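PDB 3KEZ: putative sugar binding protein from Bacteroides vulgatus ATCC 8482, which probably binds sugars or other nutrients at the outer membrane, as a calcium-binding member of the SusD family. Local coordinates for residues N18-I23 and T109-D114; E24-G29 and C92-M97; A119-G124 and E182-D187. One frame throughout, in Å; residues are numbered along the deposited sequence.

Interaction 1 of 3, residues N18-I23 and T109-D114; sequences NVLSDI and TEYKND
The ring of Tyr111 receives Leu20 at its edge: methyl CD1 lies near the ring plane, 3.4 Å from Tyr111 CD2, and the same Leu20 CD1 is 3.5 Å from Tyr111 CE2. Nothing of residues 18-23 lies over either face, so this is an aliphatic contact with one side of the phenol ring and not a stack. The chi1 of Tyr111 (171°), which sets CG opposite the backbone N, carries the ring closer to residues 18-23 than the start of the side chain would suggest, and Leu20 and Tyr111 run alongside one another, pointing opposite ways. The other leucine methyl goes to a different partner. Leu20 CD2 is 4.1 Å from Lys112 CB, and the Lys112 chain lies roughly perpendicular to Leu20. Beyond these first carbons the lysine chain bends at chi2 (-100°) and leads away to its salt bridge with Asp100. Cutting Leu20 back to alanine removes both methyls and is likely to leave the Tyr111 edge and the aliphatic base of Lys112 without an apolar partner. The second flat group is the carboxylate of Asp22, whose OD2 accepts two backbone N-H groups on its anti side, one from each face: Asn18 N at 2.9 Å and Val19 N at 3.0 Å from Asp22 OD2. These two bonds tie the backbone just ahead of Leu20 to the first turn of helix 20-34. The total buried area is small, 140 Å², and no hydrogen bond joins the segments, as suits a surface contact. It sets the beginning of helix 20-34 beside the first turns of helix 109-134, where both Leu20 and Ile23 also touch Leu115.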
loop_
_atom_site.group_PDB
_atom_site.type_symbol
_atom_site.label_atom_id
_atom_site.label_comp_id
_atom_site.label_asym_id
_atom_site.label_seq_id
_atom_site.Cartn_x
_atom_site.Cartn_y
_atom_site.Cartn_z
ATOM N N ASN A 18 9.807 -23.195 19.964
ATOM C CA ASN A 18 9.468 -24.329 20.776
ATOM C C ASN A 18 8.022 -24.300 21.276
ATOM O O ASN A 18 7.426 -25.346 21.472
ATOM C CB ASN A 18 10.411 -24.365 21.972
ATOM C CG ASN A 18 11.828 -24.725 21.574
ATOM O OD1 ASN A 18 12.776 -24.047 21.953
ATOM N ND2 ASN A 18 11.977 -25.805 20.814
ATOM N N VAL A 19 7.475 -23.111 21.513
ATOM C CA VAL A 19 6.126 -22.953 22.056
ATOM C C VAL A 19 5.436 -21.837 21.283
ATOM O O VAL A 19 6.089 -21.069 20.572
ATOM C CB VAL A 19 6.188 -22.604 23.563
ATOM C CG1 VAL A 19 6.769 -23.751 24.351
ATOM C CG2 VAL A 19 7.065 -21.367 23.799
ATOM N N LEU A 20 4.118 -21.737 21.411
ATOM C CA LEU A 20 3.359 -20.740 20.654
ATOM C C LEU A 20 3.849 -19.315 20.851
ATOM O O LEU A 20 3.869 -18.514 19.912
ATOM C CB LEU A 20 1.864 -20.793 20.997
ATOM C CG LEU A 20 0.905 -21.516 20.043
ATOM C CD1 LEU A 20 -0.486 -21.034 20.334
ATOM C CD2 LEU A 20 1.243 -21.269 18.569
ATOM N N SER A 21 4.213 -18.988 22.080
ATOM C CA SER A 21 4.592 -17.631 22.392
ATOM C C SER A 21 5.854 -17.212 21.618
ATOM O O SER A 21 6.104 -16.012 21.433
ATOM C CB SER A 21 4.815 -17.526 23.898
ATOM O OG SER A 21 5.831 -18.407 24.303
ATOM N N ASP A 22 6.634 -18.190 21.162
ATOM C CA ASP A 22 7.754 -17.896 20.268
ATOM C C ASP A 22 7.265 -17.389 18.907
ATOM O O ASP A 22 7.940 -16.553 18.255
ATOM C CB ASP A 22 8.670 -19.114 20.092
ATOM C CG ASP A 22 9.311 -19.569 21.404
ATOM O OD1 ASP A 22 9.752 -18.698 22.206
ATOM O OD2 ASP A 22 9.387 -20.807 21.615
ATOM N N ILE A 23 6.119 -17.911 18.464
ATOM C CA ILE A 23 5.519 -17.447 17.227
ATOM C C ILE A 23 5.075 -16.015 17.440
ATOM O O ILE A 23 5.317 -15.175 16.592
ATOM C CB ILE A 23 4.292 -18.243 16.771
ATOM C CG1 ILE A 23 4.642 -19.735 16.606
ATOM C CG2 ILE A 23 3.756 -17.609 15.447
ATOM C CD1 ILE A 23 5.682 -19.974 15.555
ATOM N N THR A 109 -6.434 -23.546 19.189
ATOM C CA THR A 109 -6.420 -23.833 17.742
ATOM C C THR A 109 -6.696 -22.608 16.912
ATOM O O THR A 109 -5.916 -22.291 16.005
ATOM C CB THR A 109 -7.426 -24.954 17.364
ATOM O OG1 THR A 109 -7.031 -26.168 18.008
ATOM C CG2 THR A 109 -7.450 -25.166 15.851
ATOM N N GLU A 110 -7.773 -21.896 17.244
ATOM C CA GLU A 110 -8.114 -20.628 16.567
ATOM C C GLU A 110 -6.998 -19.586 16.676
ATOM O O GLU A 110 -6.651 -18.913 15.703
ATOM C CB GLU A 110 -9.389 -20.016 17.146
ATOM C CG GLU A 110 -10.625 -20.631 16.598
ATOM C CD GLU A 110 -11.894 -19.917 17.053
ATOM O OE1 GLU A 110 -11.837 -18.695 17.345
ATOM O OE2 GLU A 110 -12.943 -20.595 17.115
ATOM N N TYR A 111 -6.477 -19.438 17.887
ATOM C CA TYR A 111 -5.406 -18.505 18.148
ATOM C C TYR A 111 -4.212 -18.880 17.283
ATOM O O TYR A 111 -3.661 -18.033 16.583
ATOM C CB TYR A 111 -5.059 -18.526 19.647
ATOM C CG TYR A 111 -3.820 -17.741 19.991
ATOM C CD1 TYR A 111 -3.780 -16.372 19.844
ATOM C CD2 TYR A 111 -2.682 -18.385 20.443
ATOM C CE1 TYR A 111 -2.630 -15.659 20.146
ATOM C CE2 TYR A 111 -1.537 -17.688 20.732
ATOM C CZ TYR A 111 -1.520 -16.326 20.586
ATOM O OH TYR A 111 -0.368 -15.642 20.883
ATOM N N LYS A 112 -3.827 -20.152 17.304
ATOM C CA LYS A 112 -2.731 -20.613 16.443
ATOM C C LYS A 112 -3.068 -20.413 14.970
ATOM O O LYS A 112 -2.211 -19.982 14.202
ATOM C CB LYS A 112 -2.361 -22.067 16.741
ATOM C CG LYS A 112 -1.414 -22.749 15.744
ATOM C CD LYS A 112 -2.210 -23.624 14.790
ATOM C CE LYS A 112 -1.437 -24.054 13.590
ATOM N NZ LYS A 112 -2.151 -25.186 12.904
ATOM N N ASN A 113 -4.294 -20.731 14.554
ATOM C CA ASN A 113 -4.649 -20.494 13.167
ATOM C C ASN A 113 -4.481 -19.029 12.765
ATOM O O ASN A 113 -3.988 -18.734 11.671
ATOM C CB ASN A 113 -6.044 -21.027 12.835
ATOM C CG ASN A 113 -6.038 -22.540 12.685
ATOM O OD1 ASN A 113 -4.990 -23.139 12.419
ATOM N ND2 ASN A 113 -7.176 -23.162 12.905
ATOM N N ASP A 114 -4.853 -18.113 13.643
ATOM C CA ASP A 114 -4.720 -16.684 13.326
ATOM C C ASP A 114 -3.253 -16.245 13.222
ATOM O O ASP A 114 -2.884 -15.486 12.319
ATOM C CB ASP A 114 -5.423 -15.839 14.374
ATOM C CG ASP A 114 -5.283 -14.368 14.105
ATOM O OD1 ASP A 114 -5.995 -13.853 13.212
ATOM O OD2 ASP A 114 -4.452 -13.743 14.788
#

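Interaction 2 of 3, residues E24-G29 and C92-M97; sequences EFTLNG and CNLILM
Thr26 and Ile95 meet where helices 20-34 and 80-96 pack antiparallel, within the N-terminal part of the helical SusD fold, whose sequence family belongs to the TPR clan. Over these short segments the axes approach to 9.8 Å, with their N-to-C directions 165° apart. Ile95 and Thr26 bury the larger shares, and Ile95 divides its contacts between two neighbours. Its CD1 is placed 3.5 Å from Leu27 CG, the isoleucine end lying crosswise to the leucine at its branch point. One carbon back, Ile95 CG1 lies 3.9 Å from Thr26 CG2, and here the two side chains are side by side but head to tail. Thr26 separates its two functions by its rotation (chi1 -53°): the methyl, anti to the backbone N, belongs to the apolar interface, while OG1 is hydrogen-bonded to the carbonyl O of Asp22 one turn earlier. The buried hydroxyl is thus satisfied within its own helix. Leu94 adds a looser contact to the same methyl, from a direction roughly perpendicular to that of Ile95, its CD2 4.1 Å from Thr26 CG2. No hydrogen bond links the segments, and the close contacts across the 196 Å² interface are all between carbons. Helix 109-134 lies against both members of the pair, since Leu27 touches its Leu115 and Ile95 touches its Ala119, so the three helices pack against one another.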
loop_
_atom_site.group_PDB
_atom_site.type_symbol
_atom_site.label_atom_id
_atom_site.label_comp_id
_atom_site.label_asym_id
_atom_site.label_seq_id
_atom_site.Cartn_x
_atom_site.Cartn_y
_atom_site.Cartn_z
ATOM N N GLU A 24 4.458 -15.737 18.592
ATOM C CA GLU A 24 3.974 -14.390 18.891
ATOM C C GLU A 24 5.154 -13.416 18.944
ATOM O O GLU A 24 5.077 -12.305 18.437
ATOM C CB GLU A 24 3.183 -14.355 20.201
ATOM C CG GLU A 24 2.372 -13.088 20.343
ATOM N N PHE A 25 6.252 -13.859 19.538
ATOM C CA PHE A 25 7.486 -13.077 19.594
ATOM C C PHE A 25 8.040 -12.793 18.212
ATOM O O PHE A 25 8.458 -11.672 17.911
ATOM C CB PHE A 25 8.545 -13.841 20.405
ATOM C CG PHE A 25 9.867 -13.131 20.466
ATOM C CD1 PHE A 25 10.077 -12.111 21.387
ATOM C CD2 PHE A 25 10.888 -13.462 19.590
ATOM C CE1 PHE A 25 11.285 -11.452 21.446
ATOM C CE2 PHE A 25 12.095 -12.791 19.627
ATOM C CZ PHE A 25 12.293 -11.786 20.566
ATOM N N THR A 26 8.022 -13.802 17.351
ATOM C CA THR A 26 8.504 -13.623 16.000
ATOM C C THR A 26 7.597 -12.624 15.263
ATOM O O THR A 26 8.114 -11.751 14.578
ATOM C CB THR A 26 8.612 -14.960 15.244
ATOM O OG1 THR A 26 9.395 -15.877 16.019
ATOM C CG2 THR A 26 9.282 -14.779 13.866
ATOM N N LEU A 27 6.268 -12.721 15.433
ATOM C CA LEU A 27 5.352 -11.773 14.758
ATOM C C LEU A 27 5.600 -10.342 15.249
ATOM O O LEU A 27 5.621 -9.417 14.456
ATOM C CB LEU A 27 3.857 -12.143 14.879
ATOM C CG LEU A 27 3.350 -13.128 13.820
ATOM C CD1 LEU A 27 1.966 -13.783 14.224
ATOM C CD2 LEU A 27 3.367 -12.454 12.401
ATOM N N ASN A 28 5.810 -10.185 16.544
ATOM C CA ASN A 28 6.072 -8.872 17.088
ATOM C C ASN A 28 7.298 -8.247 16.443
ATOM O O ASN A 28 7.270 -7.069 16.093
ATOM C CB ASN A 28 6.235 -8.932 18.614
ATOM C CG ASN A 28 4.951 -9.341 19.332
ATOM O OD1 ASN A 28 3.855 -9.124 18.836
ATOM N ND2 ASN A 28 5.092 -9.934 20.512
ATOM N N GLY A 29 8.359 -9.036 16.270
ATOM C CA GLY A 29 9.532 -8.582 15.532
ATOM C C GLY A 29 9.197 -8.155 14.114
ATOM O O GLY A 29 9.693 -7.131 13.638
ATOM N N CYS A 92 8.571 -14.667 8.476
ATOM C CA CYS A 92 7.330 -15.349 8.152
ATOM C C CYS A 92 7.599 -16.825 7.888
ATOM O O CYS A 92 6.885 -17.659 8.386
ATOM C CB CYS A 92 6.649 -14.747 6.931
ATOM S SG CYS A 92 5.980 -13.052 7.186
ATOM N N ASN A 93 8.623 -17.126 7.078
ATOM C CA ASN A 93 9.079 -18.500 6.819
ATOM C C ASN A 93 9.441 -19.246 8.073
ATOM O O ASN A 93 9.051 -20.402 8.236
ATOM C CB ASN A 93 10.280 -18.501 5.862
ATOM C CG ASN A 93 9.911 -17.972 4.481
ATOM O OD1 ASN A 93 8.718 -17.821 4.179
ATOM N ND2 ASN A 93 10.910 -17.696 3.641
ATOM N N LEU A 94 10.167 -18.580 8.973
ATOM C CA LEU A 94 10.481 -19.164 10.279
ATOM C C LEU A 94 9.207 -19.624 10.969
ATOM O O LEU A 94 9.137 -20.769 11.457
ATOM C CB LEU A 94 11.239 -18.175 11.172
ATOM C CG LEU A 94 11.619 -18.678 12.572
ATOM C CD1 LEU A 94 12.562 -19.900 12.510
ATOM C CD2 LEU A 94 12.241 -17.559 13.393
ATOM N N ILE A 95 8.198 -18.761 10.996
ATOM C CA ILE A 95 6.934 -19.117 11.618
ATOM C C ILE A 95 6.301 -20.291 10.875
ATOM O O ILE A 95 5.867 -21.276 11.485
ATOM C CB ILE A 95 5.922 -17.937 11.635
ATOM C CG1 ILE A 95 6.302 -16.945 12.716
ATOM C CG2 ILE A 95 4.454 -18.443 11.875
ATOM C CD1 ILE A 95 5.618 -15.537 12.566
ATOM N N LEU A 96 6.237 -20.174 9.557
ATOM C CA LEU A 96 5.417 -21.099 8.760
ATOM C C LEU A 96 6.015 -22.505 8.746
ATOM O O LEU A 96 5.269 -23.476 8.719
ATOM C CB LEU A 96 5.160 -20.541 7.350
ATOM C CG LEU A 96 4.219 -19.334 7.407
ATOM C CD1 LEU A 96 4.127 -18.617 6.073
ATOM C CD2 LEU A 96 2.809 -19.791 7.980
HETATM N N MSE A 97 7.348 -22.608 8.837
HETATM C CA MSE A 97 7.997 -23.898 8.860
HETATM C C MSE A 97 7.861 -24.592 10.225
HETATM O O MSE A 97 8.181 -25.780 10.361
HETATM C CB MSE A 97 9.488 -23.747 8.512
HETATM C CG MSE A 97 9.786 -23.302 7.093
HETATM SE SE MSE A 97 11.685 -22.910 6.932
HETATM C CE MSE A 97 12.327 -24.692 6.787
#

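Interaction 3 of 3, residues A119-G124 and E182-D187; sequences ALAIRG and ELLSGD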
loop_
_atom_site.group_PDB
_atom_site.type_symbol
_atom_site.label_atom_id
_atom_site.label_comp_id
_atom_site.label_asym_id
_atom_site.label_seq_id
_atom_site.Cartn_x
_atom_site.Cartn_y
_atom_site.Cartn_z
ATOM N N ALA A 119 1.157 -14.572 9.472
ATOM C CA ALA A 119 2.425 -14.851 8.788
ATOM C C ALA A 119 2.253 -15.032 7.279
ATOM O O ALA A 119 3.048 -14.502 6.486
ATOM C CB ALA A 119 3.080 -16.074 9.387
ATOM N N LEU A 120 1.208 -15.765 6.885
ATOM C CA LEU A 120 0.853 -15.954 5.481
ATOM C C LEU A 120 0.460 -14.627 4.795
ATOM O O LEU A 120 0.951 -14.338 3.720
ATOM C CB LEU A 120 -0.295 -16.960 5.340
ATOM C CG LEU A 120 0.138 -18.421 5.505
ATOM C CD1 LEU A 120 -1.047 -19.342 5.732
ATOM C CD2 LEU A 120 0.942 -18.844 4.260
ATOM N N ALA A 121 -0.426 -13.845 5.416
ATOM C CA ALA A 121 -0.822 -12.564 4.852
ATOM C C ALA A 121 0.348 -11.606 4.667
ATOM O O ALA A 121 0.502 -10.988 3.617
ATOM C CB ALA A 121 -1.945 -11.927 5.708
ATOM N N ILE A 122 1.208 -11.524 5.676
ATOM C CA ILE A 122 2.382 -10.699 5.654
ATOM C C ILE A 122 3.352 -11.157 4.567
ATOM O O ILE A 122 3.831 -10.345 3.832
ATOM C CB ILE A 122 3.057 -10.631 7.042
ATOM C CG1 ILE A 122 2.154 -9.830 7.984
ATOM C CG2 ILE A 122 4.401 -9.904 7.007
ATOM C CD1 ILE A 122 2.489 -9.955 9.484
ATOM N N ARG A 123 3.593 -12.457 4.429
ATOM C CA ARG A 123 4.471 -12.937 3.363
ATOM C C ARG A 123 3.927 -12.576 1.982
ATOM O O ARG A 123 4.698 -12.216 1.103
ATOM C CB ARG A 123 4.737 -14.443 3.454
ATOM C CG ARG A 123 5.855 -14.915 2.507
ATOM C CD ARG A 123 6.283 -16.337 2.856
ATOM N NE ARG A 123 5.231 -17.304 2.543
ATOM C CZ ARG A 123 5.285 -18.618 2.781
ATOM N NH1 ARG A 123 6.361 -19.163 3.349
ATOM N NH2 ARG A 123 4.258 -19.388 2.421
ATOM N N GLY A 124 2.608 -12.715 1.794
ATOM C CA GLY A 124 1.959 -12.339 0.540
ATOM C C GLY A 124 2.096 -10.848 0.242
ATOM O O GLY A 124 2.412 -10.461 -0.884
ATOM N N GLU A 182 -8.640 -17.775 5.240
ATOM C CA GLU A 182 -9.301 -18.899 5.808
ATOM C C GLU A 182 -8.827 -19.196 7.236
ATOM O O GLU A 182 -9.434 -20.014 7.923
ATOM C CB GLU A 182 -9.027 -20.109 4.940
ATOM C CG GLU A 182 -9.611 -20.041 3.522
ATOM C CD GLU A 182 -8.885 -20.969 2.525
ATOM O OE1 GLU A 182 -8.027 -21.781 2.935
ATOM O OE2 GLU A 182 -9.163 -20.882 1.310
ATOM N N LEU A 183 -7.720 -18.574 7.644
ATOM C CA LEU A 183 -7.087 -18.838 8.924
ATOM C C LEU A 183 -7.187 -17.675 9.925
ATOM O O LEU A 183 -7.361 -17.887 11.124
ATOM C CB LEU A 183 -5.624 -19.212 8.680
ATOM C CG LEU A 183 -5.326 -20.569 8.048
ATOM C CD1 LEU A 183 -3.854 -20.708 7.804
ATOM C CD2 LEU A 183 -5.836 -21.703 8.906
ATOM N N LEU A 184 -7.058 -16.450 9.420
ATOM C CA LEU A 184 -7.106 -15.254 10.230
ATOM C C LEU A 184 -8.441 -15.052 10.908
ATOM O O LEU A 184 -9.511 -15.327 10.344
ATOM C CB LEU A 184 -6.848 -14.025 9.356
ATOM C CG LEU A 184 -5.432 -13.752 8.896
ATOM C CD1 LEU A 184 -5.441 -12.909 7.619
ATOM C CD2 LEU A 184 -4.673 -13.073 10.018
ATOM N N SER A 185 -8.401 -14.508 12.110
ATOM C CA SER A 185 -9.639 -14.088 12.790
ATOM C C SER A 185 -10.187 -12.824 12.119
ATOM O O SER A 185 -9.395 -12.024 11.602
ATOM C CB SER A 185 -9.340 -13.756 14.240
ATOM O OG SER A 185 -10.490 -13.185 14.829
ATOM N N GLY A 186 -11.515 -12.672 12.112
ATOM C CA GLY A 186 -12.199 -11.406 11.766
ATOM C C GLY A 186 -12.328 -10.355 12.872
ATOM O O GLY A 186 -12.859 -9.264 12.649
ATOM N N ASP A 187 -11.866 -10.676 14.077
ATOM C CA ASP A 187 -11.887 -9.718 15.178
ATOM C C ASP A 187 -10.998 -8.504 14.907
ATOM O O ASP A 187 -9.982 -8.590 14.201
ATOM C CB ASP A 187 -11.434 -10.370 16.493
ATOM C CG ASP A 187 -12.358 -11.480 16.944
ATOM O OD1 ASP A 187 -13.407 -11.683 16.323
ATOM O OD2 ASP A 187 -12.034 -12.137 17.921
#
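Leu120 and Leu183 meet methyl to methyl, with CD1 of Leu120 3.7 Å from CD1 of Leu183, and their side chains are set at a slant to each other. A second, looser pair lies one residue further along both segments: Ala121 CB is 4.1 Å from Leu184 CD1. Leu184 CB does not point at the helix; chi1 of -75°, which puts CG anti to the carbonyl carbon, brings the branch in over the alanine. Neither pair is polar, and together they bury only 106 Å². The two leucines differ in backbone. Leu183 still lies in a weakly bonded helical region (psi -39°), whereas Leu184 has already turned to an extended conformation, so the contact falls where helix 166-183 gives way to loop, against the middle of helix 109-134 in the mainly helical N-terminal part of the SusD-family fold. Just beyond, Ser185 OG accepts from Asp187 N at 3.0 Å, an ST turn that shapes the exit of the chain. The next shell fixes this exit: Ser185 N is hydrogen-bonded to Asp114 OD1, and Leu184 O to Arg195 NH2. Leu184 also packs on Asp114 and Gln118 of helix 109-134, and Leu120 on Asn179 and Ser180 of helix 166-183. Further round helix 109-134, Arg123 forms a salt bridge through NE to Asp176 and gives NH1 to Asn93 OD1 of helix 80-96.

In the fold
From the N terminus, helix 20-34 enters two contacts in succession. Residues 18-23 pair with 109-114 and 24-29 with 92-97, so interaction 2 is nested inside the loop closed by interaction 1. Ile23 CG2 and Ile95 CG2, 3.7 Å apart, join these two directly. Interaction 3 follows in series: helix 109-134 leaves interaction 1, and its next turns meet 182-187 at the end of helix 166-183. Cys92 SG, 3.5 Å from Ile122 CG2, ties interactions 2 and 3. Helix 20-34 is common to interactions 1 and 2 and helix 109-134 to 1 and 3; helix 109-134 also touches helix 80-96, so helices 20-34, 80-96 and 166-183 all pack on it, away from the calcium site.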